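Local coordinates for protein transcriptional regulator, HTH_3 family (Vibrio cholerae, PDB 1Y9Q) that probably binds DNA as a transcription factor through a helix-turn-helix domain, and carries a cupin domain that holds zinc and D-methionine, at residues Glu128-Leu133 with Met137-Asp142. Sequence-based numbering, arbitrary orientation.
Sequences EYIHVL and MKVFFD. With ZN (zinc ion), chain B; MED (D-methionine), chain C.
Two facing strands of the cupin beta-sandwich, one from each sheet, close the hydrophobic interior here: Val132 and Ile130 of strand 127-134 meet Met137, a selenomethionine, of strand 137-141. The short segments run nearly antiparallel, at 170°, with their axes 9.5 Å apart. No hydrogen bond joins them, and the strands meet through side chains alone. Val132 CG2 lies 3.8 Å from Met137 CG, the two side chains passing in opposite directions. With CG between the backbone N and the carbonyl carbon (chi1 76°) and chi2 straight, the long, flexible Met137 chain carries SE to 4.1 Å from Ile130 CG2. That methyl also faces Val139 CG2 at 4.4 Å, a looser touch between beta-branched residues, which suit extended strands and offer compact apolar surface. Tyr164 and Phe173 also touch Met137, and Phe156 touches Ile130 and Val139.

Glu128, which takes no part in the apolar contact, extends its chain beyond CG to the metal, its carboxylate giving an anionic donor, OE2, 2.0 Å from zinc. D-methionine chelates the ion through its amino N, at 2.2 Å, and its carboxylate O; His122, His162 and Tyr164 bring the donor atoms to six. An apolar sandwich interior leading to a metal site inside the barrel is characteristic of the cupin fold.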
loop_
_atom_site.group_PDB
_atom_site.type_symbol
_atom_site.label_atom_id
_atom_site.label_comp_id
_atom_site.label_asym_id
_atom_site.label_seq_id
_atom_site.Cartn_x
_atom_site.Cartn_y
_atom_site.Cartn_z
ATOM N N GLU A 128 -5.642 -12.874 -8.356
ATOM C CA GLU A 128 -4.985 -12.354 -9.554
ATOM C C GLU A 128 -3.917 -13.284 -10.084
ATOM O O GLU A 128 -3.232 -13.963 -9.313
ATOM C CB GLU A 128 -4.345 -10.989 -9.282
ATOM C CG GLU A 128 -5.329 -9.846 -9.229
ATOM C CD GLU A 128 -4.642 -8.498 -9.134
ATOM O OE1 GLU A 128 -3.692 -8.258 -9.906
ATOM O OE2 GLU A 128 -5.057 -7.681 -8.294
ATOM N N TYR A 129 -3.796 -13.303 -11.412
ATOM C CA TYR A 129 -2.792 -14.080 -12.125
ATOM C C TYR A 129 -1.935 -13.060 -12.870
ATOM O O TYR A 129 -2.457 -12.073 -13.394
ATOM C CB TYR A 129 -3.429 -15.002 -13.163
ATOM C CG TYR A 129 -4.168 -16.182 -12.594
ATOM C CD1 TYR A 129 -3.599 -17.454 -12.614
ATOM C CD2 TYR A 129 -5.445 -16.035 -12.053
ATOM C CE1 TYR A 129 -4.279 -18.556 -12.111
ATOM C CE2 TYR A 129 -6.137 -17.136 -11.539
ATOM C CZ TYR A 129 -5.547 -18.391 -11.576
ATOM O OH TYR A 129 -6.219 -19.488 -11.092
ATOM N N ILE A 130 -0.632 -13.311 -12.925
ATOM C CA ILE A 130 0.301 -12.421 -13.607
ATOM C C ILE A 130 1.194 -13.238 -14.537
ATOM O O ILE A 130 1.696 -14.295 -14.153
ATOM C CB ILE A 130 1.232 -11.695 -12.594
ATOM C CG1 ILE A 130 0.414 -10.881 -11.589
ATOM C CG2 ILE A 130 2.210 -10.803 -13.338
ATOM C CD1 ILE A 130 -0.267 -9.662 -12.169
ATOM N N HIS A 131 1.381 -12.747 -15.759
ATOM C CA HIS A 131 2.243 -13.406 -16.736
ATOM C C HIS A 131 3.030 -12.292 -17.421
ATOM O O HIS A 131 2.451 -11.440 -18.103
ATOM C CB HIS A 131 1.417 -14.180 -17.768
ATOM C CG HIS A 131 2.238 -15.066 -18.654
ATOM N ND1 HIS A 131 1.747 -15.620 -19.815
ATOM C CD2 HIS A 131 3.523 -15.487 -18.552
ATOM C CE1 HIS A 131 2.694 -16.339 -20.394
ATOM N NE2 HIS A 131 3.781 -16.274 -19.646
ATOM N N VAL A 132 4.342 -12.284 -17.215
ATOM C CA VAL A 132 5.194 -11.251 -17.793
ATOM C C VAL A 132 5.445 -11.469 -19.281
ATOM O O VAL A 132 6.006 -12.485 -19.688
ATOM C CB VAL A 132 6.549 -11.172 -17.055
ATOM C CG1 VAL A 132 7.347 -9.977 -17.563
ATOM C CG2 VAL A 132 6.317 -11.042 -15.553
ATOM N N LEU A 133 5.021 -10.506 -20.090
ATOM C CA LEU A 133 5.202 -10.598 -21.534
ATOM C C LEU A 133 6.530 -9.982 -21.977
ATOM O O LEU A 133 7.154 -10.451 -22.932
ATOM C CB LEU A 133 4.051 -9.889 -22.252
ATOM C CG LEU A 133 2.637 -10.382 -21.921
ATOM C CD1 LEU A 133 1.614 -9.572 -22.697
ATOM C CD2 LEU A 133 2.518 -11.863 -22.268
HETATM N N MSE A 137 9.792 -7.316 -13.838
HETATM C CA MSE A 137 8.892 -6.602 -12.943
HETATM C C MSE A 137 8.845 -7.306 -11.594
HETATM O O MSE A 137 9.379 -8.403 -11.448
HETATM C CB MSE A 137 7.483 -6.573 -13.542
HETATM C CG MSE A 137 6.755 -7.906 -13.411
HETATM SE SE MSE A 137 4.911 -7.828 -13.948
HETATM C CE MSE A 137 4.241 -6.674 -12.535
ATOM N N LYS A 138 8.222 -6.666 -10.606
ATOM C CA LYS A 138 8.072 -7.278 -9.291
ATOM C C LYS A 138 6.628 -7.106 -8.824
ATOM O O LYS A 138 5.972 -6.133 -9.168
ATOM C CB LYS A 138 9.056 -6.677 -8.278
ATOM C CG LYS A 138 9.084 -5.161 -8.206
ATOM C CD LYS A 138 10.096 -4.712 -7.142
ATOM C CE LYS A 138 10.157 -3.198 -7.002
ATOM N NZ LYS A 138 11.125 -2.801 -5.939
ATOM N N VAL A 139 6.130 -8.079 -8.070
ATOM C CA VAL A 139 4.756 -8.042 -7.585
ATOM C C VAL A 139 4.758 -8.185 -6.075
ATOM O O VAL A 139 5.373 -9.104 -5.537
ATOM C CB VAL A 139 3.939 -9.201 -8.194
ATOM C CG1 VAL A 139 2.491 -9.132 -7.723
ATOM C CG2 VAL A 139 4.002 -9.137 -9.714
ATOM N N PHE A 140 4.059 -7.289 -5.391
ATOM C CA PHE A 140 4.019 -7.327 -3.933
ATOM C C PHE A 140 2.763 -7.979 -3.349
ATOM O O PHE A 140 1.642 -7.699 -3.779
ATOM C CB PHE A 140 4.145 -5.902 -3.386
ATOM C CG PHE A 140 4.302 -5.830 -1.889
ATOM C CD1 PHE A 140 5.566 -5.881 -1.306
ATOM C CD2 PHE A 140 3.187 -5.705 -1.066
ATOM C CE1 PHE A 140 5.718 -5.803 0.075
ATOM C CE2 PHE A 140 3.329 -5.627 0.323
ATOM C CZ PHE A 140 4.598 -5.675 0.891
ATOM N N PHE A 141 2.970 -8.856 -2.370
ATOM C CA PHE A 141 1.894 -9.544 -1.662
ATOM C C PHE A 141 2.511 -10.424 -0.576
ATOM O O PHE A 141 3.685 -10.784 -0.659
ATOM C CB PHE A 141 1.008 -10.359 -2.630
ATOM C CG PHE A 141 1.682 -11.544 -3.261
ATOM C CD1 PHE A 141 1.818 -12.739 -2.564
ATOM C CD2 PHE A 141 2.139 -11.481 -4.575
ATOM C CE1 PHE A 141 2.394 -13.856 -3.160
ATOM C CE2 PHE A 141 2.721 -12.594 -5.184
ATOM C CZ PHE A 141 2.847 -13.785 -4.475
ATOM N N ASP A 142 1.726 -10.752 0.445
ATOM C CA ASP A 142 2.220 -11.555 1.558
ATOM C C ASP A 142 3.467 -10.907 2.153
ATOM O O ASP A 142 4.440 -11.589 2.479
ATOM C CB ASP A 142 2.538 -12.984 1.111
ATOM C CG ASP A 142 1.303 -13.747 0.669
ATOM O OD1 ASP A 142 0.192 -13.403 1.128
ATOM O OD2 ASP A 142 1.442 -14.700 -0.125
HETATM ZN ZN ZN B . -4.785 -5.649 -8.267
HETATM N N MED C . -5.545 -5.448 -10.345
HETATM C CA MED C . -5.314 -4.055 -10.826
HETATM C C MED C . -4.735 -3.179 -9.708
HETATM O O MED C . -4.504 -3.611 -8.570
HETATM C CB MED C . -4.379 -4.096 -12.057
HETATM C CG MED C . -3.998 -2.811 -12.763
HETATM S SD MED C . -5.529 -2.203 -13.534
HETATM C CE MED C . -5.895 -3.440 -14.698
HETATM O OXT MED C . -4.492 -1.994 -9.936
#